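Long-range contacts in YerB protein (Bacillus subtilis, PDB 2PSB), which is a putative membrane lipoprotein of unknown function that interacts with PcrA: residues K15-T19 with I70-Q74; V226-F232 with F288-W294. One frame throughout, in Å; residues are numbered along the deposited sequence.

In the fold
From the N terminus, the 15-19 loop precedes strand 33-37 and is met by residues 70-74, where strand 65-71 runs out, so contact 1 closes off the segment that holds strands 33-37 and 54-59 and most of 65-71. The chain then passes through the helices and a run of strands before reaching contact 2, where strand 230-240 meets strand 293-298 and shuts a second, helix-free excursion made mostly of strands. The two closures follow one another in series, neither nesting nor crossing, with centres about 12 Å apart. They nevertheless touch: Thr19 O lies 2.7 Å from Gly291 N, a probable hydrogen bond. Strand 54-59, paired with both 65-71 and 293-298, joins their two neighbourhoods.

Contact 1. Residues K15-T19 with I70-Q74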
loop_
_atom_site.group_PDB
_atom_site.type_symbol
_atom_site.label_atom_id
_atom_site.label_comp_id
_atom_site.label_asym_id
_atom_site.label_seq_id
_atom_site.Cartn_x
_atom_site.Cartn_y
_atom_site.Cartn_z
ATOM N N LYS A 15 11.778 -18.452 -2.672
ATOM C CA LYS A 15 10.971 -17.523 -1.884
ATOM C C LYS A 15 10.417 -16.364 -2.712
ATOM O O LYS A 15 10.945 -16.043 -3.773
ATOM C CB LYS A 15 11.804 -16.945 -0.733
ATOM C CG LYS A 15 12.309 -17.966 0.274
ATOM C CD LYS A 15 13.222 -17.298 1.295
ATOM C CE LYS A 15 13.802 -18.303 2.273
ATOM N NZ LYS A 15 12.745 -18.978 3.066
ATOM N N ALA A 16 9.348 -15.739 -2.222
ATOM C CA ALA A 16 8.751 -14.607 -2.919
ATOM C C ALA A 16 9.517 -13.342 -2.524
ATOM O O ALA A 16 9.842 -13.139 -1.353
ATOM C CB ALA A 16 7.284 -14.478 -2.558
ATOM N N PRO A 17 9.816 -12.479 -3.506
ATOM C CA PRO A 17 10.550 -11.220 -3.339
ATOM C C PRO A 17 9.992 -10.267 -2.286
ATOM O O PRO A 17 10.722 -9.731 -1.460
ATOM C CB PRO A 17 10.481 -10.582 -4.732
ATOM C CG PRO A 17 10.161 -11.718 -5.648
ATOM C CD PRO A 17 9.238 -12.563 -4.855
ATOM N N LEU A 18 8.685 -10.060 -2.326
ATOM C CA LEU A 18 8.051 -9.116 -1.425
ATOM C C LEU A 18 7.475 -9.664 -0.132
ATOM O O LEU A 18 6.944 -8.904 0.679
ATOM C CB LEU A 18 6.986 -8.349 -2.208
ATOM C CG LEU A 18 7.549 -7.760 -3.515
ATOM C CD1 LEU A 18 6.541 -6.803 -4.121
ATOM C CD2 LEU A 18 8.880 -7.037 -3.244
ATOM N N THR A 19 7.606 -10.967 0.081
ATOM C CA THR A 19 7.077 -11.572 1.295
ATOM C C THR A 19 8.109 -12.426 2.030
ATOM O O THR A 19 8.046 -12.584 3.252
ATOM C CB THR A 19 5.859 -12.436 0.976
ATOM O OG1 THR A 19 5.164 -12.738 2.187
ATOM C CG2 THR A 19 6.295 -13.729 0.327
ATOM N N ILE A 70 0.336 -3.512 -3.230
ATOM C CA ILE A 70 1.267 -4.142 -4.147
ATOM C C ILE A 70 1.170 -5.656 -4.068
ATOM O O ILE A 70 1.452 -6.260 -3.026
ATOM C CB ILE A 70 2.709 -3.673 -3.833
ATOM C CG1 ILE A 70 2.751 -2.139 -3.869
ATOM C CG2 ILE A 70 3.710 -4.300 -4.805
ATOM C CD1 ILE A 70 4.139 -1.565 -3.717
ATOM N N PHE A 71 0.749 -6.250 -5.186
ATOM C CA PHE A 71 0.588 -7.696 -5.325
ATOM C C PHE A 71 1.721 -8.269 -6.164
ATOM O O PHE A 71 2.163 -7.650 -7.136
ATOM C CB PHE A 71 -0.729 -8.041 -6.023
ATOM C CG PHE A 71 -1.939 -7.398 -5.418
ATOM C CD1 PHE A 71 -2.256 -6.073 -5.706
ATOM C CD2 PHE A 71 -2.768 -8.118 -4.568
ATOM C CE1 PHE A 71 -3.382 -5.485 -5.163
ATOM C CE2 PHE A 71 -3.897 -7.543 -4.021
ATOM C CZ PHE A 71 -4.208 -6.226 -4.313
ATOM N N GLN A 72 2.182 -9.455 -5.787
ATOM C CA GLN A 72 3.250 -10.139 -6.506
ATOM C C GLN A 72 3.172 -11.634 -6.229
ATOM O O GLN A 72 3.034 -12.423 -7.159
ATOM C CB GLN A 72 4.613 -9.596 -6.083
ATOM C CG GLN A 72 5.781 -10.017 -6.967
ATOM C CD GLN A 72 6.098 -11.503 -6.891
ATOM O OE1 GLN A 72 6.178 -12.083 -5.806
ATOM N NE2 GLN A 72 6.305 -12.123 -8.045
ATOM N N SER A 73 3.243 -12.023 -4.954
ATOM C CA SER A 73 3.194 -13.445 -4.588
ATOM C C SER A 73 1.784 -14.002 -4.647
ATOM O O SER A 73 1.590 -15.217 -4.661
ATOM C CB SER A 73 3.720 -13.669 -3.173
ATOM O OG SER A 73 2.680 -13.433 -2.239
ATOM N N GLN A 74 0.805 -13.108 -4.640
ATOM C CA GLN A 74 -0.599 -13.499 -4.685
ATOM C C GLN A 74 -1.378 -12.481 -5.486
ATOM O O GLN A 74 -1.383 -11.295 -5.157
ATOM C CB GLN A 74 -1.213 -13.561 -3.285
ATOM C CG GLN A 74 -0.746 -14.701 -2.412
ATOM C CD GLN A 74 -1.567 -14.797 -1.142
ATOM O OE1 GLN A 74 -1.681 -13.830 -0.387
ATOM N NE2 GLN A 74 -2.152 -15.965 -0.902
HETATM O O HOH W 1 6.251 -11.440 -3.307
#
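Leu18 lays its CD1 methyl against Ile70 CG2 at 3.8 Å and, at nearly the same distance, against Gln72 CB, its side chain crossing both partners at about a right angle. A second apolar touch joins Ala16 CB to Ser73 CB (3.7 Å), with Thr19 CG2 somewhat farther from the same carbon.

The polar part centres on the Gln72 amide. Its CG stands anti to the backbone N (chi1 -168°) and the chain bends at the next bond, which brings OE1 to within 3.2 Å of Pro17 CD. A water bridges the segments: it accepts from Leu18 N at 3.0 Å and donates to Gln72 OE1 at 2.6 Å, so the glutamine reaches the loop backbone through a single water. At its other end NE2 is hydrogen-bonded to Val27 O, and with both amide atoms engaged the group is probably held against rotation. Ser73 OG is hydrogen-bonded to Asp53 OD1.

This is mostly buried packing of an N-terminal loop against the end of strand 65-71, which lies between antiparallel 33-37 and 54-59; Leu18 extends onto Ile54 of the latter, while Ile70 also packs on Ala34 and Ile56.

Contact 2. Residues V226-F232 with F288-W294; sequences VAMQNIF and FVPGKTW
Asn230 and Thr293 pair as neighbours in a parallel beta ladder, followed by Ile231 and Trp294. Trp294 N donates to Asn230 O at 2.9 Å in a nearly straight bond (177°), and Trp294 O in turn accepts from Phe232 N. Just before the ladder, Lys292 O receives Gln229 N at 2.6 Å and a weak, bent bond from Asn230 N, so one carbonyl gathers two successive amides.

The Asn230 side chain fills the bend formed by residues 288-293. Its CB lies 3.8 Å from Thr293 CG2, and its amide, with CG anti to the carbonyl carbon (chi1 -46°), reaches in among Phe288, Val289 and the Thr293 hydroxyl. Cutting this side chain back to an alanine is likely to open a gap beside Phe288 and Val289 and leave the polar groups of this bend without the amide that now faces them.

Aromatic contacts flank the ladder. Met228, a selenomethionine, places SE over the face of the Trp294 five-membered ring, 4.2 Å from its centroid, in a Met-aromatic contact. With Ile231 and Trp294 it packs on Tyr199. On the Asn230 side, Phe232 CD2 comes to the edge of the Phe288 ring, 4.0 Å from CZ, the two side chains crossing at about a right angle.

Lys292 NZ leads off to a salt bridge with Asp53. Strand 230-240 lies between 293-298, parallel to it, and antiparallel 255-261, whose Leu259 packs on both Phe232 and Phe288, while strands 196-202 and 207-212 lie against Ile231 and Trp294.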
loop_
_atom_site.group_PDB
_atom_site.type_symbol
_atom_site.label_atom_id
_atom_site.label_comp_id
_atom_site.label_asym_id
_atom_site.label_seq_id
_atom_site.Cartn_x
_atom_site.Cartn_y
_atom_site.Cartn_z
ATOM N N VAL A 226 -7.772 -8.990 7.567
ATOM C CA VAL A 226 -6.474 -9.060 6.903
ATOM C C VAL A 226 -5.421 -9.221 7.997
ATOM O O VAL A 226 -5.639 -8.826 9.145
ATOM C CB VAL A 226 -6.184 -7.772 6.069
ATOM C CG1 VAL A 226 -4.847 -7.916 5.323
ATOM C CG2 VAL A 226 -7.308 -7.533 5.064
ATOM N N ALA A 227 -4.291 -9.825 7.652
ATOM C CA ALA A 227 -3.227 -10.020 8.625
ATOM C C ALA A 227 -1.866 -9.730 8.009
ATOM O O ALA A 227 -1.588 -10.115 6.876
ATOM C CB ALA A 227 -3.270 -11.452 9.177
HETATM N N MSE A 228 -1.027 -9.025 8.753
HETATM C CA MSE A 228 0.302 -8.704 8.267
HETATM C C MSE A 228 1.318 -8.999 9.374
HETATM O O MSE A 228 0.943 -9.183 10.538
HETATM C CB MSE A 228 0.369 -7.244 7.797
HETATM C CG MSE A 228 0.219 -6.165 8.861
HETATM SE SE MSE A 228 -1.577 -5.591 9.377
HETATM C CE MSE A 228 -2.624 -6.106 7.831
ATOM N N GLN A 229 2.591 -9.082 9.007
ATOM C CA GLN A 229 3.632 -9.394 9.974
ATOM C C GLN A 229 4.592 -8.252 10.274
ATOM O O GLN A 229 5.506 -8.417 11.069
ATOM C CB GLN A 229 4.417 -10.625 9.510
ATOM C CG GLN A 229 3.687 -11.950 9.722
ATOM C CD GLN A 229 2.538 -12.173 8.749
ATOM O OE1 GLN A 229 1.665 -13.014 8.989
ATOM N NE2 GLN A 229 2.528 -11.428 7.651
ATOM N N ASN A 230 4.381 -7.105 9.632
ATOM C CA ASN A 230 5.223 -5.927 9.850
ATOM C C ASN A 230 4.419 -4.632 9.741
ATOM O O ASN A 230 3.622 -4.465 8.815
ATOM C CB ASN A 230 6.380 -5.843 8.826
ATOM C CG ASN A 230 7.112 -7.167 8.634
ATOM O OD1 ASN A 230 6.620 -8.066 7.961
ATOM N ND2 ASN A 230 8.291 -7.283 9.224
ATOM N N ILE A 231 4.613 -3.728 10.697
ATOM C CA ILE A 231 3.953 -2.435 10.659
ATOM C C ILE A 231 5.124 -1.447 10.611
ATOM O O ILE A 231 5.943 -1.368 11.543
ATOM C CB ILE A 231 3.099 -2.117 11.913
ATOM C CG1 ILE A 231 2.227 -3.313 12.326
ATOM C CG2 ILE A 231 2.232 -0.897 11.612
ATOM C CD1 ILE A 231 1.235 -3.800 11.285
ATOM N N PHE A 232 5.190 -0.696 9.521
ATOM C CA PHE A 232 6.256 0.250 9.296
ATOM C C PHE A 232 5.700 1.668 9.197
ATOM O O PHE A 232 5.127 2.049 8.167
ATOM C CB PHE A 232 6.978 -0.145 8.009
ATOM C CG PHE A 232 8.212 0.657 7.723
ATOM C CD1 PHE A 232 8.851 1.381 8.730
ATOM C CD2 PHE A 232 8.770 0.649 6.446
ATOM C CE1 PHE A 232 10.018 2.081 8.464
ATOM C CE2 PHE A 232 9.941 1.349 6.175
ATOM C CZ PHE A 232 10.566 2.065 7.191
ATOM N N PHE A 288 12.763 -7.357 7.511
ATOM C CA PHE A 288 11.338 -7.572 7.781
ATOM C C PHE A 288 11.142 -9.048 8.085
ATOM O O PHE A 288 11.942 -9.894 7.662
ATOM C CB PHE A 288 10.449 -7.258 6.566
ATOM C CG PHE A 288 10.325 -5.799 6.232
ATOM C CD1 PHE A 288 10.202 -4.834 7.230
ATOM C CD2 PHE A 288 10.287 -5.391 4.902
ATOM C CE1 PHE A 288 10.041 -3.476 6.898
ATOM C CE2 PHE A 288 10.125 -4.041 4.562
ATOM C CZ PHE A 288 10.002 -3.084 5.559
ATOM N N VAL A 289 10.067 -9.345 8.813
ATOM C CA VAL A 289 9.685 -10.712 9.154
ATOM C C VAL A 289 8.964 -11.260 7.923
ATOM O O VAL A 289 8.121 -10.582 7.348
ATOM C CB VAL A 289 8.670 -10.733 10.335
ATOM C CG1 VAL A 289 7.985 -12.093 10.412
ATOM C CG2 VAL A 289 9.372 -10.404 11.654
ATOM N N PRO A 290 9.267 -12.498 7.509
ATOM C CA PRO A 290 8.564 -13.018 6.326
ATOM C C PRO A 290 7.035 -12.864 6.438
ATOM O O PRO A 290 6.446 -13.168 7.472
ATOM C CB PRO A 290 8.994 -14.483 6.285
ATOM C CG PRO A 290 10.360 -14.460 6.895
ATOM C CD PRO A 290 10.209 -13.494 8.054
ATOM N N GLY A 291 6.398 -12.373 5.377
ATOM C CA GLY A 291 4.953 -12.201 5.405
ATOM C C GLY A 291 4.483 -10.866 4.856
ATOM O O GLY A 291 5.213 -10.188 4.137
ATOM N N LYS A 292 3.255 -10.492 5.186
ATOM C CA LYS A 292 2.706 -9.234 4.720
ATOM C C LYS A 292 3.199 -8.039 5.534
ATOM O O LYS A 292 3.425 -8.136 6.752
ATOM C CB LYS A 292 1.177 -9.277 4.747
ATOM C CG LYS A 292 0.529 -9.881 3.498
ATOM C CD LYS A 292 0.743 -11.374 3.382
ATOM C CE LYS A 292 -0.083 -11.983 2.234
ATOM N NZ LYS A 292 0.426 -11.667 0.855
ATOM N N THR A 293 3.366 -6.915 4.843
ATOM C CA THR A 293 3.831 -5.676 5.468
ATOM C C THR A 293 2.909 -4.506 5.166
ATOM O O THR A 293 2.499 -4.295 4.026
ATOM C CB THR A 293 5.255 -5.286 4.994
ATOM O OG1 THR A 293 6.189 -6.279 5.417
ATOM C CG2 THR A 293 5.672 -3.924 5.571
ATOM N N TRP A 294 2.576 -3.756 6.208
ATOM C CA TRP A 294 1.742 -2.571 6.069
ATOM C C TRP A 294 2.560 -1.353 6.454
ATOM O O TRP A 294 3.091 -1.272 7.566
ATOM C CB TRP A 294 0.516 -2.643 6.957
ATOM C CG TRP A 294 -0.703 -3.106 6.238
ATOM C CD1 TRP A 294 -0.949 -4.371 5.776
ATOM C CD2 TRP A 294 -1.880 -2.339 5.954
ATOM N NE1 TRP A 294 -2.208 -4.440 5.236
ATOM C CE2 TRP A 294 -2.801 -3.208 5.328
ATOM C CE3 TRP A 294 -2.244 -1.001 6.165
ATOM C CZ2 TRP A 294 -4.072 -2.788 4.914
ATOM C CZ3 TRP A 294 -3.503 -0.581 5.753
ATOM C CH2 TRP A 294 -4.404 -1.472 5.132
#